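Local coordinates for ribosomal RNA processing protein 6 (Trypanosoma brucei brucei, PDB 4NLC) that probably degrades and trims RNA from the 3' end as the catalytic core of an RRP6-family exosome exoribonuclease, at residues S49-Q54 with N143-F148; V195-K200 with A219-H224; Q291-R296 with K359-S364. The protein carries 1 engineered substitution. All blocks are in the same frame, centred on the assembly; numbering follows the deposited sequence.

Interaction 1: residues S49-Q54 with N143-F148; sequences SVPSEQ and NIVKVF
Pro51 and Gln54, at the turn where the N-terminal linker enters a short 3-10 segment, pack over Asn143, just ahead of strand 145-148, and Val145, its first residue. A backbone bond from Gln54 N to Pro51 O (2.8 Å) shapes this turn, which sets Pro51 on Asn143 and at the margin of Val145, and Gln54 on Val145 itself. The proline ring carbons CB and CG meet Asn143 OD1, CB at 3.7 Å, while Pro51 CD reaches Val145 CG2 more loosely at 4.3 Å. Although the CB of Asn143 points away from the linker, its amide swings back towards the proline, CG lying opposite the backbone N (chi1 -163°).

Strand 145-148 runs parallel between strands 92-100 and 169-171 in the mixed sheet of the RNase H-like exonuclease fold, and Gln54 covers its entry. With Gln54 CG opposite the carbonyl carbon (chi1 -63°), that methylene is laid against Val145 CG2 at 3.6 Å. The bend at chi2 (-71°) then carries Gln54 CD past the same methyl, 3.8 Å from Val145 CG2, and takes the amide on towards its polar partners. The buried amide is held at both ends. Gln54 NE2 donates to a water at 2.8 Å, which in turn donates to Asn143 O at 2.7 Å, and NE2 also binds Glu92 OE1; Gln54 OE1 pairs with Tyr230 OH of helix 226-238. These partners fix the rotation of the amide. Val145 touches Tyr230 as well, so linker, strand and helix meet there.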
ATOM      1  N   SER A  49     -12.686   6.574  21.990  1.00 39.23           N
ATOM      2  CA  SER A  49     -12.101   7.845  22.412  1.00 38.56           C
ATOM      3  C   SER A  49     -10.584   7.791  22.306  1.00 41.21           C
ATOM      4  O   SER A  49      -9.991   6.713  22.350  1.00 39.71           O
ATOM      5  CB  SER A  49     -12.457   8.139  23.869  1.00 42.68           C
ATOM      6  OG  SER A  49     -13.828   7.918  24.148  1.00 53.73           O
ATOM      7  N   VAL A  50      -9.956   8.963  22.234  1.00 38.26           N
ATOM      8  CA  VAL A  50      -8.500   9.094  22.249  1.00 37.48           C
ATOM      9  C   VAL A  50      -8.085   8.891  23.742  1.00 40.27           C
ATOM     10  O   VAL A  50      -8.753   9.457  24.617  1.00 40.54           O
ATOM     11  CB  VAL A  50      -8.058  10.508  21.762  1.00 41.17           C
ATOM     12  CG1 VAL A  50      -6.541  10.615  21.708  1.00 40.96           C
ATOM     13  CG2 VAL A  50      -8.686  10.877  20.416  1.00 40.00           C
ATOM     14  N   PRO A  51      -7.023   8.101  24.064  1.00 34.55           N
ATOM     15  CA  PRO A  51      -6.618   7.963  25.482  1.00 34.09           C
ATOM     16  C   PRO A  51      -6.221   9.329  26.052  1.00 38.60           C
ATOM     17  O   PRO A  51      -5.365  10.003  25.487  1.00 37.04           O
ATOM     18  CB  PRO A  51      -5.435   6.976  25.430  1.00 35.29           C
ATOM     19  CG  PRO A  51      -5.496   6.336  24.063  1.00 38.19           C
ATOM     20  CD  PRO A  51      -6.112   7.359  23.165  1.00 34.12           C
ATOM     21  N   SER A  52      -6.890   9.761  27.139  1.00 37.77           N
ATOM     22  CA  SER A  52      -6.704  11.073  27.777  1.00 38.68           C
ATOM     23  C   SER A  52      -5.232  11.461  28.051  1.00 41.82           C
ATOM     24  O   SER A  52      -4.890  12.635  27.887  1.00 41.06           O
ATOM     25  CB  SER A  52      -7.545  11.184  29.047  1.00 44.93           C
ATOM     26  OG  SER A  52      -7.118  10.264  30.039  1.00 55.59           O
ATOM     27  N   GLU A  53      -4.355  10.481  28.394  1.00 38.41           N
ATOM     28  CA  GLU A  53      -2.921  10.728  28.621  1.00 38.39           C
ATOM     29  C   GLU A  53      -2.230  11.238  27.336  1.00 40.20           C
ATOM     30  O   GLU A  53      -1.266  11.992  27.414  1.00 38.86           O
ATOM     31  CB  GLU A  53      -2.209   9.466  29.135  1.00 39.92           C
ATOM     32  CG  GLU A  53      -2.479   9.122  30.592  1.00 56.38           C
ATOM     33  CD  GLU A  53      -1.897  10.055  31.640  1.00 88.09           C
ATOM     34  OE1 GLU A  53      -0.655  10.225  31.670  1.00 86.65           O
ATOM     35  OE2 GLU A  53      -2.683  10.574  32.466  1.00 85.00           O
ATOM     36  N   GLN A  54      -2.745  10.841  26.157  1.00 36.38           N
ATOM     37  CA  GLN A  54      -2.178  11.265  24.870  1.00 34.83           C
ATOM     38  C   GLN A  54      -2.484  12.729  24.546  1.00 38.85           C
ATOM     39  O   GLN A  54      -1.793  13.311  23.718  1.00 38.40           O
ATOM     40  CB  GLN A  54      -2.627  10.340  23.712  1.00 34.27           C
ATOM     41  CG  GLN A  54      -2.152   8.897  23.852  1.00 39.17           C
ATOM     42  CD  GLN A  54      -0.670   8.694  23.653  1.00 46.01           C
ATOM     43  OE1 GLN A  54       0.059   9.577  23.216  1.00 38.27           O
ATOM     44  NE2 GLN A  54      -0.191   7.501  23.941  1.00 37.95           N
ATOM     45  N   ASN A 143      -6.005   1.616  23.662  1.00 31.42           N
ATOM     46  CA  ASN A 143      -5.052   2.294  24.552  1.00 30.29           C
ATOM     47  C   ASN A 143      -3.650   2.383  23.955  1.00 29.83           C
ATOM     48  O   ASN A 143      -2.745   2.911  24.586  1.00 30.11           O
ATOM     49  CB  ASN A 143      -5.047   1.666  25.941  1.00 31.38           C
ATOM     50  CG  ASN A 143      -4.424   2.557  26.990  1.00 59.90           C
ATOM     51  OD1 ASN A 143      -4.787   3.733  27.141  1.00 49.18           O
ATOM     52  ND2 ASN A 143      -3.425   2.036  27.695  1.00 53.40           N
ATOM     53  N   ILE A 144      -3.470   1.866  22.748  1.00 23.94           N
ATOM     54  CA  ILE A 144      -2.186   1.924  22.067  1.00 23.29           C
ATOM     55  C   ILE A 144      -2.385   2.808  20.885  1.00 26.89           C
ATOM     56  O   ILE A 144      -3.198   2.477  20.013  1.00 27.80           O
ATOM     57  CB  ILE A 144      -1.616   0.522  21.636  1.00 25.53           C
ATOM     58  CG1 ILE A 144      -1.504  -0.450  22.850  1.00 24.59           C
ATOM     59  CG2 ILE A 144      -0.257   0.670  20.867  1.00 24.04           C
ATOM     60  CD1 ILE A 144      -1.044  -1.884  22.536  1.00 25.93           C
ATOM     61  N   VAL A 145      -1.647   3.935  20.831  1.00 21.95           N
ATOM     62  CA  VAL A 145      -1.716   4.808  19.645  1.00 20.54           C
ATOM     63  C   VAL A 145      -0.784   4.231  18.568  1.00 24.93           C
ATOM     64  O   VAL A 145       0.387   3.935  18.858  1.00 24.78           O
ATOM     65  CB  VAL A 145      -1.405   6.294  19.973  1.00 23.91           C
ATOM     66  CG1 VAL A 145      -1.232   7.129  18.692  1.00 22.78           C
ATOM     67  CG2 VAL A 145      -2.500   6.891  20.842  1.00 24.91           C
ATOM     68  N   LYS A 146      -1.297   4.071  17.325  1.00 22.54           N
ATOM     69  CA  LYS A 146      -0.488   3.620  16.182  1.00 21.56           C
ATOM     70  C   LYS A 146      -0.188   4.855  15.353  1.00 24.82           C
ATOM     71  O   LYS A 146      -1.085   5.441  14.750  1.00 25.80           O
ATOM     72  CB  LYS A 146      -1.224   2.584  15.320  1.00 23.29           C
ATOM     73  CG  LYS A 146      -1.160   1.110  15.804  1.00 19.80           C
ATOM     74  CD  LYS A 146      -1.870   0.827  17.129  1.00 18.44           C
ATOM     75  CE  LYS A 146      -3.371   1.037  17.044  1.00 26.19           C
ATOM     76  NZ  LYS A 146      -4.091   0.542  18.252  1.00 25.25           N
ATOM     77  N   VAL A 147       1.061   5.276  15.377  1.00 20.53           N
ATOM     78  CA  VAL A 147       1.562   6.434  14.650  1.00 19.15           C
ATOM     79  C   VAL A 147       2.059   6.000  13.244  1.00 25.32           C
ATOM     80  O   VAL A 147       2.973   5.176  13.115  1.00 26.73           O
ATOM     81  CB  VAL A 147       2.696   7.156  15.441  1.00 21.08           C
ATOM     82  CG1 VAL A 147       3.136   8.452  14.740  1.00 20.75           C
ATOM     83  CG2 VAL A 147       2.292   7.433  16.880  1.00 20.33           C
ATOM     84  N   PHE A 148       1.487   6.585  12.207  1.00 19.80           N
ATOM     85  CA  PHE A 148       1.947   6.367  10.836  1.00 19.37           C
ATOM     86  C   PHE A 148       2.239   7.736  10.246  1.00 22.94           C
ATOM     87  O   PHE A 148       1.648   8.719  10.685  1.00 22.78           O
ATOM     88  CB  PHE A 148       0.827   5.725  10.006  1.00 20.78           C
ATOM     89  CG  PHE A 148       0.577   4.247  10.156  1.00 21.31           C
ATOM     90  CD1 PHE A 148      -0.101   3.748  11.269  1.00 25.18           C
ATOM     91  CD2 PHE A 148       0.931   3.362   9.145  1.00 21.02           C
ATOM     92  CE1 PHE A 148      -0.432   2.377  11.361  1.00 24.99           C
ATOM     93  CE2 PHE A 148       0.602   2.000   9.234  1.00 23.31           C
ATOM     94  CZ  PHE A 148      -0.097   1.523  10.333  1.00 22.20           C
TER
HETATM   95  O   HOH W   1      -1.928   5.507  24.841  1.00 36.85           O

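Interaction 2: residues V195-K200 with A219-H224; sequences VKLNKK and AQQDTH
Leu197 in the irregular loop 195-200 comes alongside Gln221 of helix 213-224, their CA atoms 7.4 Å apart, with no direct hydrogen bond between the two segments. The leucine carries the contact through both methyls. Its CG lies opposite the carbonyl carbon (chi1 -71°), which brings the branched end nearer the helix than the CB direction alone would suggest. Leu197 CD2 sits 4.0 Å from Gln221 O and makes a similar approach to the side-chain OE1, as the two side chains run antiparallel alongside one another. Gln221 is extended beyond CG, and its OE1 accepts from a water at 3.1 Å; that water accepts in turn from Asn198 N at 3.0 Å, bridging loop and helix. The other methyl, Leu197 CD1, approaches Asp222 OD1 at 4.2 Å, and Leu185 of helix 185-193 touches both Leu197 and Asp222. The buried carboxylate of Asp222 thus has an apolar flank, while its OD2 lies close to the acidic groups of Asp96 and Glu98. This clustering on helix 213-224 is consistent with Asp222 being the last acidic residue of the set that gives the DEDD exonucleases their name.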
ATOM      1  N   VAL A 195      18.267  14.736  10.603  1.00 40.18           N
ATOM      2  CA  VAL A 195      18.742  13.517   9.940  1.00 39.14           C
ATOM      3  C   VAL A 195      18.192  13.530   8.489  1.00 42.24           C
ATOM      4  O   VAL A 195      16.979  13.694   8.283  1.00 39.84           O
ATOM      5  CB  VAL A 195      18.317  12.207  10.698  1.00 41.86           C
ATOM      6  CG1 VAL A 195      18.630  10.944   9.887  1.00 40.96           C
ATOM      7  CG2 VAL A 195      18.949  12.120  12.084  1.00 42.23           C
ATOM      8  N   LYS A 196      19.082  13.321   7.498  1.00 39.01           N
ATOM      9  CA  LYS A 196      18.662  13.230   6.105  1.00 39.29           C
ATOM     10  C   LYS A 196      18.403  11.779   5.754  1.00 43.02           C
ATOM     11  O   LYS A 196      19.309  10.950   5.828  1.00 42.60           O
ATOM     12  CB  LYS A 196      19.669  13.884   5.144  1.00 43.25           C
ATOM     13  CG  LYS A 196      19.408  15.366   4.978  1.00 57.63           C
ATOM     14  CD  LYS A 196      19.005  15.742   3.553  1.00 73.00           C
ATOM     15  CE  LYS A 196      18.396  17.124   3.522  1.00 84.05           C
ATOM     16  NZ  LYS A 196      18.002  17.547   2.155  1.00 93.61           N
ATOM     17  N   LEU A 197      17.146  11.462   5.428  1.00 39.47           N
ATOM     18  CA  LEU A 197      16.748  10.115   5.047  1.00 38.93           C
ATOM     19  C   LEU A 197      17.272   9.775   3.657  1.00 48.75           C
ATOM     20  O   LEU A 197      17.391  10.666   2.812  1.00 48.69           O
ATOM     21  CB  LEU A 197      15.227   9.945   5.111  1.00 36.91           C
ATOM     22  CG  LEU A 197      14.565   9.905   6.502  1.00 39.17           C
ATOM     23  CD1 LEU A 197      13.101   9.500   6.385  1.00 37.89           C
ATOM     24  CD2 LEU A 197      15.279   8.950   7.448  1.00 38.66           C
ATOM     25  N   ASN A 198      17.620   8.498   3.431  1.00 49.53           N
ATOM     26  CA  ASN A 198      18.122   8.051   2.131  1.00 51.55           C
ATOM     27  C   ASN A 198      16.957   7.931   1.135  1.00 58.57           C
ATOM     28  O   ASN A 198      16.035   7.160   1.363  1.00 58.69           O
ATOM     29  CB  ASN A 198      18.905   6.733   2.263  1.00 52.96           C
ATOM     30  CG  ASN A 198      19.954   6.526   1.186  1.00 76.55           C
ATOM     31  OD1 ASN A 198      19.864   7.055   0.063  1.00 74.15           O
ATOM     32  ND2 ASN A 198      20.969   5.732   1.499  1.00 63.17           N
ATOM     33  N   LYS A 199      16.988   8.735   0.063  1.00 57.24           N
ATOM     34  CA  LYS A 199      15.973   8.817  -0.997  1.00 57.03           C
ATOM     35  C   LYS A 199      15.903   7.531  -1.855  1.00 59.40           C
ATOM     36  O   LYS A 199      14.812   7.045  -2.169  1.00 58.01           O
ATOM     37  CB  LYS A 199      16.302  10.035  -1.894  1.00 61.00           C
ATOM     38  CG  LYS A 199      15.240  10.379  -2.943  1.00 83.57           C
ATOM     39  CD  LYS A 199      15.827  11.199  -4.088  1.00 94.89           C
ATOM     40  CE  LYS A 199      14.834  11.398  -5.207  1.00109.26           C
ATOM     41  NZ  LYS A 199      15.449  12.059  -6.393  1.00120.07           N
ATOM     42  N   LYS A 200      17.088   7.022  -2.245  1.00 55.44           N
ATOM     43  CA  LYS A 200      17.381   5.883  -3.122  1.00 54.72           C
ATOM     44  C   LYS A 200      16.449   4.641  -3.058  1.00 57.90           C
ATOM     45  O   LYS A 200      16.273   3.993  -4.095  1.00 58.07           O
ATOM     46  CB  LYS A 200      18.821   5.417  -2.861  1.00 56.56           C
ATOM     47  CG  LYS A 200      19.532   4.891  -4.098  1.00 75.85           C
ATOM     48  CD  LYS A 200      20.781   4.093  -3.746  1.00 87.28           C
ATOM     49  CE  LYS A 200      21.480   3.590  -4.987  1.00100.87           C
ATOM     50  NZ  LYS A 200      22.683   2.782  -4.654  1.00109.49           N
ATOM     51  N   ALA A 219      14.490   0.693   5.830  1.00 27.71           N
ATOM     52  CA  ALA A 219      13.239   0.252   6.455  1.00 25.80           C
ATOM     53  C   ALA A 219      13.161   0.665   7.941  1.00 29.77           C
ATOM     54  O   ALA A 219      12.168   1.251   8.383  1.00 28.92           O
ATOM     55  CB  ALA A 219      13.090  -1.258   6.305  1.00 25.93           C
ATOM     56  N   GLN A 220      14.233   0.398   8.689  1.00 25.76           N
ATOM     57  CA  GLN A 220      14.351   0.764  10.089  1.00 25.45           C
ATOM     58  C   GLN A 220      14.191   2.298  10.319  1.00 32.38           C
ATOM     59  O   GLN A 220      13.486   2.699  11.252  1.00 33.49           O
ATOM     60  CB  GLN A 220      15.711   0.282  10.621  1.00 25.93           C
ATOM     61  CG  GLN A 220      15.974   0.686  12.062  1.00 24.81           C
ATOM     62  CD  GLN A 220      17.391   0.412  12.508  1.00 37.47           C
ATOM     63  OE1 GLN A 220      18.340   0.372  11.710  1.00 28.40           O
ATOM     64  NE2 GLN A 220      17.560   0.218  13.806  1.00 26.82           N
ATOM     65  N   GLN A 221      14.846   3.130   9.480  1.00 28.09           N
ATOM     66  CA  GLN A 221      14.852   4.584   9.649  1.00 28.55           C
ATOM     67  C   GLN A 221      13.518   5.270   9.331  1.00 31.78           C
ATOM     68  O   GLN A 221      13.312   6.388   9.802  1.00 32.74           O
ATOM     69  CB  GLN A 221      16.004   5.218   8.872  1.00 30.79           C
ATOM     70  CG  GLN A 221      17.306   5.191   9.656  1.00 37.22           C
ATOM     71  CD  GLN A 221      18.481   5.593   8.819  1.00 53.57           C
ATOM     72  OE1 GLN A 221      18.490   6.644   8.186  1.00 49.33           O
ATOM     73  NE2 GLN A 221      19.499   4.754   8.790  1.00 51.50           N
ATOM     74  N   ASP A 222      12.591   4.584   8.619  1.00 27.88           N
ATOM     75  CA  ASP A 222      11.262   5.106   8.322  1.00 28.46           C
ATOM     76  C   ASP A 222      10.379   5.161   9.588  1.00 32.73           C
ATOM     77  O   ASP A 222       9.459   5.981   9.629  1.00 32.42           O
ATOM     78  CB  ASP A 222      10.572   4.273   7.221  1.00 31.42           C
ATOM     79  CG  ASP A 222      10.894   4.664   5.785  1.00 48.23           C
ATOM     80  OD1 ASP A 222      11.636   5.662   5.584  1.00 49.31           O
ATOM     81  OD2 ASP A 222      10.398   3.986   4.866  1.00 58.84           O
ATOM     82  N   THR A 223      10.674   4.321  10.634  1.00 27.36           N
ATOM     83  CA  THR A 223       9.899   4.353  11.880  1.00 26.52           C
ATOM     84  C   THR A 223      10.703   4.811  13.096  1.00 31.07           C
ATOM     85  O   THR A 223      10.120   5.288  14.067  1.00 30.63           O
ATOM     86  CB  THR A 223       9.246   2.996  12.167  1.00 29.35           C
ATOM     87  OG1 THR A 223      10.251   1.981  12.295  1.00 25.09           O
ATOM     88  CG2 THR A 223       8.203   2.617  11.146  1.00 28.35           C
ATOM     89  N   HIS A 224      12.027   4.592  13.081  1.00 28.96           N
ATOM     90  CA  HIS A 224      12.962   4.901  14.177  1.00 28.73           C
ATOM     91  C   HIS A 224      12.809   6.310  14.802  1.00 31.31           C
ATOM     92  O   HIS A 224      12.906   6.445  16.030  1.00 31.14           O
ATOM     93  CB  HIS A 224      14.395   4.675  13.699  1.00 29.83           C
ATOM     94  CG  HIS A 224      15.419   4.947  14.752  1.00 33.54           C
ATOM     95  ND1 HIS A 224      15.794   3.978  15.652  1.00 34.84           N
ATOM     96  CD2 HIS A 224      16.096   6.090  15.022  1.00 35.31           C
ATOM     97  CE1 HIS A 224      16.686   4.553  16.443  1.00 35.13           C
ATOM     98  NE2 HIS A 224      16.888   5.831  16.106  1.00 35.67           N
TER
HETATM   99  O   HOH W   2      17.169   6.261   5.403  1.00 35.91           O

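Interaction 3: residues Q291-R296 with K359-S364; sequences QLQVAR and KDAIGS
Ala361, just after helix 351-359, presses its methyl against Val294 of helix 289-309, with the Gln293 amide N beside the same methyl. The tight point is Val294 CG2 to Ala361 CB, at 3.4 Å shorter than usual van der Waals contact. Val294 places that methyl by its rotation: CG1 is opposite the backbone N (chi1 171°), which leaves CG2 opposite the carbonyl carbon and pointing at the alanine. The other branch is turned off the contact, Val294 CG1 lying 5.9 Å from Ala361 CB, so a single methyl of the valine does the touching. Ile325 of helix 319-328 and Leu329 also touch Val294, a buried side chain where several elements converge.

Gln293, one residue earlier, works differently. Its CG also stands opposite the backbone N (chi1 179°), and the chain stays extended from there, carrying the amide out to Ala361 on the more exposed side. Gln293 NE2 ends 3.8 Å from Ala361 CB and 4.2 Å from Ala361 CA, with Asp360 O merely nearby. The alanine methyl is therefore met by two side chains of consecutive helix residues, one through a branch close to the backbone and the other through the end of a long chain.

These helices belong to the helical HRDC domain, and the contact brings the chain leaving helix 351-359 back onto helix 289-309 of that domain. Near the start of helix 289-309, Gln291 accepts at OE1 from Ser288 N, a side-chain-to-backbone hydrogen bond, and donates through NE2 to Thr327 O. Asp360 leads its carboxylate away from helix 289-309, and OD1 instead pairs with Gln356 NE2, one turn back on helix 351-359.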
ATOM      1  N   GLN A 291      -9.302   3.142 -35.106  1.00 29.72           N
ATOM      2  CA  GLN A 291      -8.103   3.174 -34.264  1.00 28.96           C
ATOM      3  C   GLN A 291      -8.520   3.394 -32.817  1.00 35.43           C
ATOM      4  O   GLN A 291      -7.880   2.872 -31.908  1.00 37.57           O
ATOM      5  CB  GLN A 291      -7.141   4.271 -34.737  1.00 29.29           C
ATOM      6  CG  GLN A 291      -6.519   3.948 -36.105  1.00 22.35           C
ATOM      7  CD  GLN A 291      -5.712   5.082 -36.648  1.00 34.79           C
ATOM      8  OE1 GLN A 291      -6.184   6.212 -36.785  1.00 35.97           O
ATOM      9  NE2 GLN A 291      -4.510   4.780 -37.070  1.00 24.82           N
ATOM     10  N   LEU A 292      -9.612   4.142 -32.608  1.00 32.29           N
ATOM     11  CA  LEU A 292     -10.182   4.397 -31.289  1.00 32.75           C
ATOM     12  C   LEU A 292     -10.791   3.114 -30.729  1.00 36.20           C
ATOM     13  O   LEU A 292     -10.651   2.843 -29.536  1.00 36.35           O
ATOM     14  CB  LEU A 292     -11.226   5.532 -31.338  1.00 33.14           C
ATOM     15  CG  LEU A 292     -10.678   6.958 -31.492  1.00 38.18           C
ATOM     16  CD1 LEU A 292     -11.796   7.954 -31.787  1.00 39.17           C
ATOM     17  CD2 LEU A 292      -9.875   7.392 -30.272  1.00 39.89           C
ATOM     18  N   GLN A 293     -11.462   2.325 -31.590  1.00 32.69           N
ATOM     19  CA  GLN A 293     -12.064   1.035 -31.213  1.00 33.56           C
ATOM     20  C   GLN A 293     -10.957   0.069 -30.795  1.00 36.09           C
ATOM     21  O   GLN A 293     -11.097  -0.619 -29.777  1.00 36.48           O
ATOM     22  CB  GLN A 293     -12.909   0.462 -32.370  1.00 35.31           C
ATOM     23  CG  GLN A 293     -13.559  -0.898 -32.100  1.00 53.58           C
ATOM     24  CD  GLN A 293     -14.213  -1.490 -33.337  1.00 64.07           C
ATOM     25  OE1 GLN A 293     -14.873  -0.803 -34.129  1.00 61.08           O
ATOM     26  NE2 GLN A 293     -14.079  -2.791 -33.509  1.00 47.88           N
ATOM     27  N   VAL A 294      -9.854   0.044 -31.568  1.00 30.61           N
ATOM     28  CA  VAL A 294      -8.687  -0.786 -31.280  1.00 30.13           C
ATOM     29  C   VAL A 294      -8.018  -0.342 -29.965  1.00 33.41           C
ATOM     30  O   VAL A 294      -7.667  -1.199 -29.163  1.00 34.36           O
ATOM     31  CB  VAL A 294      -7.695  -0.895 -32.471  1.00 33.02           C
ATOM     32  CG1 VAL A 294      -6.393  -1.584 -32.054  1.00 31.83           C
ATOM     33  CG2 VAL A 294      -8.334  -1.662 -33.618  1.00 33.27           C
ATOM     34  N   ALA A 295      -7.887   0.971 -29.727  1.00 28.55           N
ATOM     35  CA  ALA A 295      -7.309   1.485 -28.470  1.00 29.14           C
ATOM     36  C   ALA A 295      -8.063   0.927 -27.250  1.00 31.52           C
ATOM     37  O   ALA A 295      -7.433   0.382 -26.358  1.00 29.42           O
ATOM     38  CB  ALA A 295      -7.343   3.017 -28.445  1.00 29.81           C
ATOM     39  N   ARG A 296      -9.414   1.001 -27.271  1.00 29.72           N
ATOM     40  CA  ARG A 296     -10.304   0.567 -26.201  1.00 30.86           C
ATOM     41  C   ARG A 296     -10.241  -0.928 -25.945  1.00 35.90           C
ATOM     42  O   ARG A 296     -10.116  -1.344 -24.782  1.00 36.51           O
ATOM     43  CB  ARG A 296     -11.745   1.022 -26.491  1.00 33.15           C
ATOM     44  CG  ARG A 296     -12.797   0.513 -25.483  1.00 40.53           C
ATOM     45  CD  ARG A 296     -14.187   1.045 -25.794  1.00 46.83           C
ATOM     46  NE  ARG A 296     -15.221   0.345 -25.028  1.00 56.76           N
ATOM     47  CZ  ARG A 296     -16.488   0.743 -24.944  1.00 74.74           C
ATOM     48  NH1 ARG A 296     -16.889   1.848 -25.565  1.00 72.71           N
ATOM     49  NH2 ARG A 296     -17.363   0.049 -24.224  1.00 46.03           N
ATOM     50  N   LYS A 359      -7.821  -7.297 -36.496  1.00 35.88           N
ATOM     51  CA  LYS A 359      -8.488  -7.841 -37.682  1.00 37.72           C
ATOM     52  C   LYS A 359      -9.975  -7.522 -37.715  1.00 45.30           C
ATOM     53  O   LYS A 359     -10.482  -7.176 -38.773  1.00 47.13           O
ATOM     54  CB  LYS A 359      -8.257  -9.352 -37.809  1.00 41.54           C
ATOM     55  CG  LYS A 359      -6.891  -9.727 -38.349  1.00 54.11           C
ATOM     56  CD  LYS A 359      -6.630 -11.205 -38.180  1.00 63.87           C
ATOM     57  CE  LYS A 359      -5.281 -11.597 -38.711  1.00 77.32           C
ATOM     58  NZ  LYS A 359      -4.940 -12.994 -38.349  1.00 91.94           N
ATOM     59  N   ASP A 360     -10.663  -7.585 -36.566  1.00 44.52           N
ATOM     60  CA  ASP A 360     -12.103  -7.287 -36.481  1.00 45.58           C
ATOM     61  C   ASP A 360     -12.434  -5.795 -36.666  1.00 49.85           C
ATOM     62  O   ASP A 360     -13.600  -5.442 -36.901  1.00 50.54           O
ATOM     63  CB  ASP A 360     -12.703  -7.843 -35.172  1.00 48.06           C
ATOM     64  CG  ASP A 360     -12.600  -9.354 -34.999  1.00 58.90           C
ATOM     65  OD1 ASP A 360     -12.341 -10.053 -35.997  1.00 60.70           O
ATOM     66  OD2 ASP A 360     -12.789  -9.833 -33.868  1.00 68.06           O
ATOM     67  N   ALA A 361     -11.406  -4.926 -36.615  1.00 45.66           N
ATOM     68  CA  ALA A 361     -11.573  -3.482 -36.778  1.00 44.70           C
ATOM     69  C   ALA A 361     -11.118  -2.907 -38.133  1.00 48.38           C
ATOM     70  O   ALA A 361     -11.586  -1.828 -38.500  1.00 48.76           O
ATOM     71  CB  ALA A 361     -10.887  -2.752 -35.644  1.00 44.53           C
ATOM     72  N   ILE A 362     -10.241  -3.589 -38.883  1.00 44.85           N
ATOM     73  CA  ILE A 362      -9.797  -3.026 -40.173  1.00 44.93           C
ATOM     74  C   ILE A 362     -10.913  -3.166 -41.253  1.00 50.40           C
ATOM     75  O   ILE A 362     -11.843  -3.968 -41.094  1.00 50.52           O
ATOM     76  CB  ILE A 362      -8.392  -3.490 -40.658  1.00 47.95           C
ATOM     77  CG1 ILE A 362      -8.379  -4.936 -41.142  1.00 50.22           C
ATOM     78  CG2 ILE A 362      -7.312  -3.239 -39.589  1.00 47.31           C
ATOM     79  CD1 ILE A 362      -7.426  -5.150 -42.339  1.00 60.47           C
ATOM     80  N   GLY A 363     -10.840  -2.314 -42.280  1.00 47.16           N
ATOM     81  CA  GLY A 363     -11.849  -2.199 -43.333  1.00 47.22           C
ATOM     82  C   GLY A 363     -13.032  -1.407 -42.813  1.00 50.26           C
ATOM     83  O   GLY A 363     -12.892  -0.652 -41.843  1.00 48.74           O
ATOM     84  N   SER A 364     -14.215  -1.604 -43.409  1.00 47.77           N
ATOM     85  CA  SER A 364     -15.437  -0.933 -42.951  1.00 47.38           C
ATOM     86  C   SER A 364     -16.044  -1.591 -41.706  1.00 50.64           C
ATOM     87  O   SER A 364     -16.184  -2.809 -41.671  1.00 52.08           O
ATOM     88  CB  SER A 364     -16.485  -0.917 -44.060  1.00 50.98           C
ATOM     89  OG  SER A 364     -17.708  -0.370 -43.593  1.00 56.93           O
TER

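Overall arrangement
From the N terminus, the three contacts follow one another along the chain without nesting or crossing. Interaction 1 returns strand 145-148 to the linker after an 88-residue excursion that includes the first four strands of the central sheet. Interaction 2 then closes a loop of 18 residues, joining the loop after helix 185-193 to helix 213-224 in the same exonuclease domain; its centre is about 24 Å from that of interaction 1. Interaction 3 lies in the separate HRDC region, about 58 and 50 Å from those centres. It closes a largely helical loop of 62 residues, within which lies the engineered Ser321; the disulfide to Cys340 known for this protein is absent here.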